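Local coordinates for fucoxanthin chlorophyll a/c-binding protein Lhcq3 (Chaetoceros gracilis, PDB 6L4U) that binds chlorophylls a and c and carotenoids and probably serves as a light-harvesting antenna protein in a diatom, at residues Val72-Thr77 and Arg176-Ala181. Sequence-based numbering, arbitrary orientation.
Sequences VAMLAT and RLAMIA. With CLA (chlorophyll a), chain B.
Ala73 and Ala178 face each other where helix 56-85 crosses helix 161-190, with Ala73 CB 4.2 Å from Ala178 CB. The methyl of Ala73 also abuts Met179, Ala73 CB to Met179 CG at 3.6 Å, while Met74 lays its CG alongside the CB of Ala178 at 3.7 Å. One turn on, Thr77 sets its two branches differently. Its chi1 of -59° turns OG1 to the side of its own backbone N, facing the carbonyl of the preceding turn, and leaves CG2 to pack on the Ala181 methyl. The hydroxyl thereby sits between Ala73 O of its own helix and Ala178 O of the other, with OG1 3.0 Å from each. With alanines (Ala73, Ala178) at the crossing, the segment axes approach to 7.9 Å at 53°, consistent with the crossed central helices of light-harvesting proteins.

Although the CB of Met179 points away from helix 56-85, its bent chain carries CE to the chlorophyll a macrocycle, 3.5 Å from CHC; Ile180 CD1 touches the ethyl group of the same pigment. Arg176 reaches over the ring, but its guanidinium overlaps the chlorin implausibly closely, so its detailed placement is doubtful. Further out, Ile182 packs against Ala73, Ala76 and Thr77, and a carotenoid touches both Ala73 and Met179. The interface is thus mostly methyl and methylene packing, with one polar spot where the Thr77 hydroxyl meets the Ala178 carbonyl; its small side chains let the helices come close, and Met179 bridges from their contact to the chlorophyll ring.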
ATOM      1  N   VAL X  72      28.744 -20.349  75.564  1.00 50.44           N
ATOM      2  CA  VAL X  72      29.208 -19.069  75.044  1.00 50.44           C
ATOM      3  C   VAL X  72      29.464 -18.089  76.184  1.00 50.44           C
ATOM      4  O   VAL X  72      30.490 -17.400  76.205  1.00 50.44           O
ATOM      5  CB  VAL X  72      28.191 -18.525  74.019  1.00 50.44           C
ATOM      6  CG1 VAL X  72      28.343 -17.030  73.816  1.00 50.44           C
ATOM      7  CG2 VAL X  72      28.346 -19.246  72.699  1.00 50.44           C
ATOM      8  N   ALA X  73      28.568 -18.050  77.171  1.00 51.49           N
ATOM      9  CA  ALA X  73      28.709 -17.128  78.289  1.00 51.49           C
ATOM     10  C   ALA X  73      29.818 -17.512  79.252  1.00 51.49           C
ATOM     11  O   ALA X  73      30.419 -16.617  79.854  1.00 51.49           O
ATOM     12  CB  ALA X  73      27.407 -17.034  79.069  1.00 51.49           C
ATOM     13  N   MET X  74      30.075 -18.810  79.442  1.00 54.84           N
ATOM     14  CA  MET X  74      31.210 -19.224  80.260  1.00 54.84           C
ATOM     15  C   MET X  74      32.519 -18.792  79.622  1.00 54.84           C
ATOM     16  O   MET X  74      33.449 -18.375  80.319  1.00 54.84           O
ATOM     17  CB  MET X  74      31.197 -20.734  80.467  1.00 54.84           C
ATOM     18  CG  MET X  74      30.091 -21.265  81.346  1.00 54.84           C
ATOM     19  SD  MET X  74      30.247 -23.033  81.631  1.00 54.84           S
ATOM     20  CE  MET X  74      29.046 -23.670  80.476  1.00 54.84           C
ATOM     21  N   LEU X  75      32.601 -18.861  78.293  1.00 55.65           N
ATOM     22  CA  LEU X  75      33.725 -18.264  77.591  1.00 55.65           C
ATOM     23  C   LEU X  75      33.677 -16.746  77.635  1.00 55.65           C
ATOM     24  O   LEU X  75      34.714 -16.099  77.485  1.00 55.65           O
ATOM     25  CB  LEU X  75      33.752 -18.727  76.135  1.00 55.65           C
ATOM     26  CG  LEU X  75      33.962 -20.212  75.853  1.00 55.65           C
ATOM     27  CD1 LEU X  75      33.850 -20.472  74.365  1.00 55.65           C
ATOM     28  CD2 LEU X  75      35.294 -20.689  76.384  1.00 55.65           C
ATOM     29  N   ALA X  76      32.499 -16.164  77.847  1.00 54.62           N
ATOM     30  CA  ALA X  76      32.381 -14.714  77.838  1.00 54.62           C
ATOM     31  C   ALA X  76      32.650 -14.116  79.209  1.00 54.62           C
ATOM     32  O   ALA X  76      33.241 -13.035  79.307  1.00 54.62           O
ATOM     33  CB  ALA X  76      31.000 -14.300  77.342  1.00 54.62           C
ATOM     34  N   THR X  77      32.199 -14.790  80.267  1.00 56.47           N
ATOM     35  CA  THR X  77      32.508 -14.346  81.621  1.00 56.47           C
ATOM     36  C   THR X  77      34.003 -14.435  81.893  1.00 56.47           C
ATOM     37  O   THR X  77      34.595 -13.511  82.461  1.00 56.47           O
ATOM     38  CB  THR X  77      31.730 -15.191  82.627  1.00 56.47           C
ATOM     39  OG1 THR X  77      30.328 -15.059  82.374  1.00 56.47           O
ATOM     40  CG2 THR X  77      32.027 -14.756  84.045  1.00 56.47           C
ATOM     41  N   ARG X 176      24.160 -21.502  83.525  1.00 53.96           N
ATOM     42  CA  ARG X 176      23.118 -20.630  84.064  1.00 53.96           C
ATOM     43  C   ARG X 176      23.709 -19.473  84.858  1.00 53.96           C
ATOM     44  O   ARG X 176      23.182 -18.358  84.827  1.00 53.96           O
ATOM     45  CB  ARG X 176      22.175 -21.421  84.969  1.00 53.96           C
ATOM     46  CG  ARG X 176      21.268 -22.429  84.309  1.00 53.96           C
ATOM     47  CD  ARG X 176      20.819 -23.407  85.375  1.00 53.96           C
ATOM     48  NE  ARG X 176      20.297 -24.656  84.846  1.00 53.96           N
ATOM     49  CZ  ARG X 176      19.040 -25.068  84.968  1.00 53.96           C
ATOM     50  NH1 ARG X 176      18.102 -24.318  85.587  1.00 53.96           N
ATOM     51  NH2 ARG X 176      18.710 -26.238  84.438  1.00 53.96           N
ATOM     52  N   LEU X 177      24.806 -19.722  85.573  1.00 57.35           N
ATOM     53  CA  LEU X 177      25.402 -18.675  86.391  1.00 57.35           C
ATOM     54  C   LEU X 177      26.220 -17.711  85.544  1.00 57.35           C
ATOM     55  O   LEU X 177      26.220 -16.501  85.796  1.00 57.35           O
ATOM     56  CB  LEU X 177      26.266 -19.303  87.484  1.00 57.35           C
ATOM     57  CG  LEU X 177      26.976 -18.360  88.451  1.00 57.35           C
ATOM     58  CD1 LEU X 177      25.981 -17.419  89.098  1.00 57.35           C
ATOM     59  CD2 LEU X 177      27.724 -19.155  89.503  1.00 57.35           C
ATOM     60  N   ALA X 178      26.919 -18.225  84.533  1.00 53.97           N
ATOM     61  CA  ALA X 178      27.732 -17.360  83.689  1.00 53.97           C
ATOM     62  C   ALA X 178      26.893 -16.480  82.775  1.00 53.97           C
ATOM     63  O   ALA X 178      27.359 -15.409  82.382  1.00 53.97           O
ATOM     64  CB  ALA X 178      28.704 -18.189  82.859  1.00 53.97           C
ATOM     65  N   MET X 179      25.675 -16.905  82.428  1.00 52.46           N
ATOM     66  CA  MET X 179      24.788 -16.063  81.634  1.00 52.46           C
ATOM     67  C   MET X 179      24.287 -14.867  82.426  1.00 52.46           C
ATOM     68  O   MET X 179      24.131 -13.777  81.866  1.00 52.46           O
ATOM     69  CB  MET X 179      23.609 -16.883  81.114  1.00 52.46           C
ATOM     70  CG  MET X 179      23.918 -17.612  79.831  1.00 52.46           C
ATOM     71  SD  MET X 179      23.190 -19.236  79.719  1.00 52.46           S
ATOM     72  CE  MET X 179      21.526 -18.749  79.460  1.00 52.46           C
ATOM     73  N   ILE X 180      24.034 -15.053  83.720  1.00 54.10           N
ATOM     74  CA  ILE X 180      23.760 -13.927  84.602  1.00 54.10           C
ATOM     75  C   ILE X 180      25.007 -13.069  84.766  1.00 54.10           C
ATOM     76  O   ILE X 180      24.927 -11.837  84.858  1.00 54.10           O
ATOM     77  CB  ILE X 180      23.241 -14.451  85.951  1.00 54.10           C
ATOM     78  CG1 ILE X 180      22.046 -15.367  85.721  1.00 54.10           C
ATOM     79  CG2 ILE X 180      22.843 -13.321  86.873  1.00 54.10           C
ATOM     80  CD1 ILE X 180      21.550 -16.011  86.963  1.00 54.10           C
ATOM     81  N   ALA X 181      26.181 -13.705  84.759  1.00 53.93           N
ATOM     82  CA  ALA X 181      27.429 -13.003  85.034  1.00 53.93           C
ATOM     83  C   ALA X 181      27.818 -12.077  83.889  1.00 53.93           C
ATOM     84  O   ALA X 181      28.208 -10.927  84.120  1.00 53.93           O
ATOM     85  CB  ALA X 181      28.540 -14.013  85.306  1.00 53.93           C
TER
HETATM   86 MG   CLA B 302      17.117 -22.407  81.854  1.00 52.12          MG
HETATM   87  CHA CLA B 302      15.367 -25.117  83.055  1.00 52.12           C
HETATM   88  CHB CLA B 302      15.936 -23.122  78.767  1.00 52.12           C
HETATM   89  CHC CLA B 302      18.450 -19.520  80.836  1.00 52.12           C
HETATM   90  CHD CLA B 302      17.880 -21.482  85.350  1.00 52.12           C
HETATM   91  NA  CLA B 302      15.838 -23.820  81.050  1.00 52.12           N
HETATM   92  C1A CLA B 302      15.257 -24.818  81.589  1.00 52.12           C
HETATM   93  C2A CLA B 302      14.450 -25.691  80.677  1.00 52.12           C
HETATM   94  C3A CLA B 302      14.735 -25.084  79.329  1.00 52.12           C
HETATM   95  C4A CLA B 302      15.564 -23.927  79.752  1.00 52.12           C
HETATM   96  CMA CLA B 302      15.580 -26.032  78.491  1.00 52.12           C
HETATM   97  CAA CLA B 302      13.022 -25.229  81.019  1.00 52.12           C
HETATM   98  CBA CLA B 302      11.878 -25.529  80.055  1.00 52.12           C
HETATM   99  CGA CLA B 302      11.452 -24.328  79.228  1.00 52.12           C
HETATM  100  O1A CLA B 302      10.758 -24.480  78.250  1.00 52.12           O
HETATM  101  O2A CLA B 302      11.910 -22.978  79.498  1.00 52.12           O
HETATM  102  NB  CLA B 302      17.187 -21.471  80.048  1.00 52.12           N
HETATM  103  C1B CLA B 302      16.715 -21.895  78.887  1.00 52.12           C
HETATM  104  C2B CLA B 302      16.948 -20.991  77.736  1.00 52.12           C
HETATM  105  C3B CLA B 302      17.702 -19.897  78.382  1.00 52.12           C
HETATM  106  C4B CLA B 302      17.785 -20.315  79.802  1.00 52.12           C
HETATM  107  CMB CLA B 302      16.537 -21.156  76.302  1.00 52.12           C
HETATM  108  CAB CLA B 302      18.263 -18.663  77.797  1.00 52.12           C
HETATM  109  CBB CLA B 302      19.123 -18.712  76.812  1.00 52.12           C
HETATM  110  NC  CLA B 302      17.930 -20.828  82.894  1.00 52.12           N
HETATM  111  C1C CLA B 302      18.503 -19.790  82.275  1.00 52.12           C
HETATM  112  C2C CLA B 302      19.236 -18.851  83.158  1.00 52.12           C
HETATM  113  C3C CLA B 302      19.056 -19.446  84.488  1.00 52.12           C
HETATM  114  C4C CLA B 302      18.236 -20.643  84.199  1.00 52.12           C
HETATM  115  CMC CLA B 302      19.992 -17.605  82.812  1.00 52.12           C
HETATM  116  CAC CLA B 302      19.561 -18.952  85.815  1.00 52.12           C
HETATM  117  CBC CLA B 302      18.467 -18.042  86.327  1.00 52.12           C
HETATM  118  ND  CLA B 302      16.709 -22.997  83.750  1.00 52.12           N
HETATM  119  C1D CLA B 302      17.162 -22.720  85.077  1.00 52.12           C
HETATM  120  C2D CLA B 302      16.875 -23.757  86.085  1.00 52.12           C
HETATM  121  C3D CLA B 302      16.117 -24.719  85.243  1.00 52.12           C
HETATM  122  C4D CLA B 302      16.089 -24.214  83.955  1.00 52.12           C
HETATM  123  CMD CLA B 302      17.104 -23.913  87.560  1.00 52.12           C
HETATM  124  CAD CLA B 302      15.413 -26.019  85.232  1.00 52.12           C
HETATM  125  OBD CLA B 302      15.246 -26.782  86.249  1.00 52.12           O
HETATM  126  CBD CLA B 302      14.956 -26.304  83.859  1.00 52.12           C
HETATM  127  CGD CLA B 302      15.685 -27.510  83.366  1.00 52.12           C
HETATM  128  O1D CLA B 302      16.863 -27.455  83.070  1.00 52.12           O
HETATM  129  O2D CLA B 302      14.967 -28.751  83.189  1.00 52.12           O
HETATM  130  CED CLA B 302      15.490 -29.712  82.282  1.00 52.12           C
HETATM  131  C1  CLA B 302      12.243 -22.210  78.344  1.00 52.12           C
HETATM  132  C2  CLA B 302      13.112 -21.021  78.673  1.00 52.12           C
HETATM  133  C3  CLA B 302      13.182 -19.960  77.854  1.00 52.12           C
HETATM  134  C4  CLA B 302      12.406 -19.928  76.566  1.00 52.12           C
HETATM  135  C5  CLA B 302      14.065 -18.799  78.246  1.00 52.12           C
HETATM  136  C6  CLA B 302      14.091 -17.665  77.232  1.00 52.12           C
HETATM  137  C7  CLA B 302      14.138 -16.295  77.900  1.00 52.12           C
HETATM  138  C8  CLA B 302      12.788 -15.835  78.436  1.00 52.12           C
HETATM  139  C9  CLA B 302      11.675 -16.027  77.413  1.00 52.12           C
HETATM  140  C10 CLA B 302      12.888 -14.367  78.826  1.00 52.12           C
HETATM  141  C11 CLA B 302      13.891 -14.179  79.952  1.00 52.12           C
HETATM  142  C12 CLA B 302      14.196 -12.711  80.208  1.00 52.12           C
HETATM  143  C13 CLA B 302      14.638 -12.538  81.655  1.00 52.12           C
HETATM  144  C14 CLA B 302      13.470 -12.111  82.535  1.00 52.12           C
HETATM  145  C15 CLA B 302      15.787 -11.542  81.740  1.00 52.12           C
HETATM  146  C16 CLA B 302      16.557 -11.741  83.038  1.00 52.12           C
HETATM  147  C17 CLA B 302      18.013 -11.303  82.919  1.00 52.12           C
HETATM  148  C18 CLA B 302      18.935 -12.285  83.635  1.00 52.12           C
HETATM  149  C19 CLA B 302      18.538 -12.480  85.092  1.00 52.12           C
HETATM  150  C20 CLA B 302      20.392 -11.858  83.539  1.00 52.12           C